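Local coordinates for esterase family protein (PDB 7L0A), which probably hydrolyses S-formylglutathione to formate and glutathione, as a serine esterase of the alpha/beta-hydrolase fold, at residues B[16-19]-B[20-23]; B[159-163]-B[164-168]. All blocks are in the same frame, centred on the assembly; numbering follows the deposited sequence.

Contact 1: B[16-19]-B[20-23]; sequences YHSP and TIGM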
loop_
_atom_site.group_PDB
_atom_site.type_symbol
_atom_site.label_atom_id
_atom_site.label_comp_id
_atom_site.label_asym_id
_atom_site.label_seq_id
_atom_site.Cartn_x
_atom_site.Cartn_y
_atom_site.Cartn_z
ATOM N N TYR B 16 4.895 5.319 -5.907
ATOM C CA TYR B 16 4.346 5.024 -7.227
ATOM C C TYR B 16 4.693 6.164 -8.173
ATOM O O TYR B 16 5.005 7.267 -7.743
ATOM C CB TYR B 16 2.815 4.783 -7.192
ATOM C CG TYR B 16 1.957 6.011 -7.067
ATOM C CD1 TYR B 16 1.957 6.809 -5.908
ATOM C CD2 TYR B 16 1.196 6.424 -8.136
ATOM C CE1 TYR B 16 1.166 7.969 -5.841
ATOM C CE2 TYR B 16 0.436 7.572 -8.076
ATOM C CZ TYR B 16 0.426 8.342 -6.940
ATOM O OH TYR B 16 -0.332 9.493 -6.872
ATOM N N HIS B 17 4.666 5.871 -9.469
ATOM C CA HIS B 17 4.773 6.925 -10.475
ATOM C C HIS B 17 3.409 7.573 -10.711
ATOM O O HIS B 17 2.439 6.902 -11.058
ATOM C CB HIS B 17 5.311 6.361 -11.789
ATOM C CG HIS B 17 5.506 7.414 -12.825
ATOM N ND1 HIS B 17 4.511 7.787 -13.701
ATOM C CD2 HIS B 17 6.570 8.195 -13.098
ATOM C CE1 HIS B 17 4.969 8.742 -14.491
ATOM N NE2 HIS B 17 6.213 9.014 -14.139
ATOM N N SER B 18 3.325 8.876 -10.476
ATOM C CA SER B 18 2.096 9.633 -10.646
ATOM C C SER B 18 1.958 10.115 -12.083
ATOM O O SER B 18 2.813 10.876 -12.545
ATOM C CB SER B 18 2.107 10.834 -9.724
ATOM O OG SER B 18 1.083 11.741 -10.035
ATOM N N PRO B 19 0.932 9.655 -12.822
ATOM C CA PRO B 19 0.681 10.202 -14.176
ATOM C C PRO B 19 0.437 11.694 -14.171
ATOM O O PRO B 19 0.849 12.393 -15.114
ATOM C CB PRO B 19 -0.559 9.435 -14.637
ATOM C CG PRO B 19 -0.696 8.255 -13.733
ATOM C CD PRO B 19 -0.012 8.592 -12.421
ATOM N N THR B 20 -0.187 12.214 -13.110
ATOM C CA THR B 20 -0.541 13.628 -13.075
ATOM C C THR B 20 0.681 14.503 -12.879
ATOM O O THR B 20 0.882 15.463 -13.623
ATOM C CB THR B 20 -1.557 13.865 -11.971
ATOM O OG1 THR B 20 -2.728 13.098 -12.236
ATOM C CG2 THR B 20 -1.917 15.344 -11.881
ATOM N N ILE B 21 1.521 14.172 -11.894
ATOM C CA ILE B 21 2.721 14.959 -11.624
ATOM C C ILE B 21 3.819 14.608 -12.600
ATOM O O ILE B 21 4.640 15.460 -12.944
ATOM C CB ILE B 21 3.168 14.739 -10.159
ATOM C CG1 ILE B 21 2.054 15.211 -9.214
ATOM C CG2 ILE B 21 4.484 15.496 -9.878
ATOM C CD1 ILE B 21 1.779 16.709 -9.244
ATOM N N GLY B 22 3.849 13.370 -13.071
ATOM C CA GLY B 22 4.890 12.920 -13.950
ATOM C C GLY B 22 6.160 12.497 -13.271
ATOM O O GLY B 22 7.194 12.395 -13.936
ATOM N N MET B 23 6.115 12.231 -11.968
ATOM C CA MET B 23 7.273 11.714 -11.256
ATOM C C MET B 23 6.780 10.851 -10.108
ATOM O O MET B 23 5.571 10.724 -9.872
ATOM C CB MET B 23 8.191 12.819 -10.740
ATOM C CG MET B 23 7.518 13.875 -9.947
ATOM S SD MET B 23 8.694 15.201 -9.554
ATOM C CE MET B 23 9.688 14.323 -8.351
#
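S18 and the backbone of I21, G22 and M23 close the beta-hairpin turn that joins strand 9-17 to strand 24-32, at the edge that the alpha/beta-hydrolase sheet has within this chain. Backbone bonds come first. S18 N donates to M23 O at 3.0 Å. Inside that link, G22 N reaches back to S18 O at 2.8 Å, a shorter but more bent bond. G22 has a positive phi (82°), a backbone shape that glycine takes readily, and there the chain swings back toward the second strand.

The side-chain bonds centre on the S18 hydroxyl. With OG anti to the backbone N (chi1 168°), the hydroxyl reaches across to I21 N and accepts a nearly straight bond from it; OG also bonds E105 of helix 99-113. The same carboxylate takes T20 OG1 and Y16 OH, so three hydroxyls share one acidic group, which probably favours its charged form. CB and CG1 of I21 both come to 3.7 Å from S18 OG.

The backbone N of H17 is hydrogen-bonded to E33 of the second subunit. Around the H17 ring the contacts are of another kind: H8 of the second subunit stacks on it. Within the turn, M23 O lies over one face of the imidazole, offset toward its rim, and H17 NE2 stands 3.5 Å from G22 O, obliquely placed.

Contact 2: B[159-163]-B[164-168]; sequences QNLMD and LEWND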
loop_
_atom_site.group_PDB
_atom_site.type_symbol
_atom_site.label_atom_id
_atom_site.label_comp_id
_atom_site.label_asym_id
_atom_site.label_seq_id
_atom_site.Cartn_x
_atom_site.Cartn_y
_atom_site.Cartn_z
ATOM N N GLN B 159 -3.199 36.927 0.586
ATOM C CA GLN B 159 -1.993 37.495 1.162
ATOM C C GLN B 159 -1.318 36.524 2.124
ATOM O O GLN B 159 -0.098 36.602 2.323
ATOM C CB GLN B 159 -2.243 38.806 1.891
ATOM C CG GLN B 159 -0.911 39.547 2.033
ATOM C CD GLN B 159 -0.920 40.618 3.089
ATOM O OE1 GLN B 159 -1.982 41.085 3.509
ATOM N NE2 GLN B 159 0.270 41.018 3.536
ATOM N N ASN B 160 -2.074 35.578 2.692
ATOM C CA ASN B 160 -1.440 34.578 3.542
ATOM C C ASN B 160 -0.315 33.854 2.808
ATOM O O ASN B 160 0.609 33.322 3.445
ATOM C CB ASN B 160 -2.425 33.505 4.012
ATOM C CG ASN B 160 -3.523 34.021 4.889
ATOM O OD1 ASN B 160 -4.565 33.368 4.992
ATOM N ND2 ASN B 160 -3.291 35.133 5.578
ATOM N N LEU B 161 -0.413 33.766 1.473
ATOM C CA LEU B 161 0.482 32.908 0.708
ATOM C C LEU B 161 1.916 33.394 0.787
ATOM O O LEU B 161 2.854 32.602 0.670
ATOM C CB LEU B 161 0.048 32.855 -0.760
ATOM C CG LEU B 161 -1.289 32.202 -1.073
ATOM C CD1 LEU B 161 -1.706 32.537 -2.500
ATOM C CD2 LEU B 161 -1.208 30.698 -0.911
ATOM N N MET B 162 2.113 34.690 0.949
ATOM C CA MET B 162 3.460 35.234 0.995
ATOM C C MET B 162 4.142 35.013 2.333
ATOM O O MET B 162 5.348 35.248 2.431
ATOM C CB MET B 162 3.394 36.726 0.651
ATOM C CG MET B 162 2.723 36.978 -0.689
ATOM S SD MET B 162 3.786 36.436 -2.034
ATOM C CE MET B 162 5.016 37.753 -1.959
ATOM N N ASP B 163 3.417 34.560 3.350
ATOM C CA ASP B 163 3.977 34.350 4.676
ATOM C C ASP B 163 4.476 32.931 4.891
ATOM O O ASP B 163 4.950 32.616 5.985
ATOM C CB ASP B 163 2.933 34.660 5.758
ATOM C CG ASP B 163 2.681 36.143 5.922
ATOM O OD1 ASP B 163 3.314 36.941 5.195
ATOM O OD2 ASP B 163 1.848 36.516 6.776
ATOM N N LEU B 164 4.387 32.076 3.882
ATOM C CA LEU B 164 4.591 30.645 4.063
ATOM C C LEU B 164 5.995 30.215 3.643
ATOM O O LEU B 164 6.757 30.978 3.037
ATOM C CB LEU B 164 3.534 29.870 3.269
ATOM C CG LEU B 164 2.098 30.300 3.576
ATOM C CD1 LEU B 164 1.132 29.509 2.694
ATOM C CD2 LEU B 164 1.742 30.110 5.048
ATOM N N GLU B 165 6.314 28.951 3.956
ATOM C CA GLU B 165 7.665 28.403 3.826
ATOM C C GLU B 165 7.946 27.794 2.470
ATOM O O GLU B 165 8.587 26.738 2.363
ATOM C CB GLU B 165 7.886 27.369 4.935
ATOM C CG GLU B 165 7.845 27.943 6.335
ATOM C CD GLU B 165 8.849 29.068 6.524
ATOM O OE1 GLU B 165 9.974 28.963 5.987
ATOM O OE2 GLU B 165 8.502 30.066 7.193
ATOM N N TRP B 166 7.529 28.454 1.402
ATOM C CA TRP B 166 7.792 27.980 0.055
ATOM C C TRP B 166 9.278 27.844 -0.226
ATOM O O TRP B 166 10.079 28.667 0.217
ATOM C CB TRP B 166 7.189 28.986 -0.935
ATOM C CG TRP B 166 5.735 29.194 -0.786
ATOM C CD1 TRP B 166 5.100 30.247 -0.168
ATOM C CD2 TRP B 166 4.711 28.337 -1.267
ATOM N NE1 TRP B 166 3.740 30.082 -0.239
ATOM C CE2 TRP B 166 3.473 28.917 -0.914
ATOM C CE3 TRP B 166 4.715 27.135 -1.975
ATOM C CZ2 TRP B 166 2.251 28.314 -1.225
ATOM C CZ3 TRP B 166 3.514 26.551 -2.287
ATOM C CH2 TRP B 166 2.299 27.141 -1.918
ATOM N N ASN B 167 9.642 26.812 -0.997
ATOM C CA ASN B 167 10.996 26.757 -1.551
ATOM C C ASN B 167 11.158 27.818 -2.653
ATOM O O ASN B 167 10.218 28.524 -3.025
ATOM C CB ASN B 167 11.334 25.337 -2.033
ATOM C CG ASN B 167 10.553 24.887 -3.274
ATOM O OD1 ASN B 167 9.954 25.684 -4.007
ATOM N ND2 ASN B 167 10.642 23.603 -3.566
ATOM N N ASP B 168 12.384 27.944 -3.177
ATOM C CA ASP B 168 12.704 29.068 -4.044
ATOM C C ASP B 168 11.894 29.045 -5.331
ATOM O O ASP B 168 11.380 30.082 -5.776
ATOM C CB ASP B 168 14.199 29.055 -4.366
ATOM C CG ASP B 168 15.055 29.534 -3.207
ATOM O OD1 ASP B 168 14.506 30.110 -2.241
ATOM O OD2 ASP B 168 16.286 29.340 -3.271
HETATM O O HOH W 1 5.490 30.531 7.919
#
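L164 folds back against the short helical turn 159-162, and its side chain packs against the carbonyl oxygens of N160 and L161. CB lies 3.8 Å from L161 O. Because CG is anti to its own carbonyl carbon (chi1 -53°), it turns toward the helical turn and meets N160 O at 3.4 Å. Both methyls lie farther from that oxygen than CG does; CD1 comes 4.0 Å from L161 CA, while CD2 also touches the carbonyl carbon of D163. N160 O is not left to carbon alone, since it accepts a bond from D163 N.

The neighbouring carbonyl is taken by W166. Its indole NE1 donates to L161 O at 2.8 Å, with the oxygen in the plane of the ring and the nitrogen in the carbonyl plane, although the N-H is bent to 140°. L161 CD2 packs near CZ2 of the same indole. A water donates to both D163 O and E165 OE2, linking the two residues.

L161 and W166 rest on I174 of helix 168-177. In this loop after strand 148-152, L164 packs on M130 of helix 130-141, its side chain about 4 Å from that of S129, the predicted nucleophile, consistent with a place beside the active site.

How the contacts relate
From the N terminus, the chain runs up strand 9-17, and contact 1 closes the tight hairpin into strand 24-32 at one edge of the sheet within this chain. The chain then passes through the central strands and the predicted nucleophile region before leaving strand 148-152 for the loop where contact 2 forms, just ahead of helix 168-177. The two are in series, neither nested nor crossed. The centres of contacts 1 and 2 are about 25 Å apart, and even the nearest atoms of the two contacts stay about 10 Å from each other. Contact 1 ties the edge hairpin to helix 99-113 and the second subunit; contact 2, which no other subunit touches, ties the loop after strand 148-152 to helices 130-141 and 168-177 beside the predicted triad.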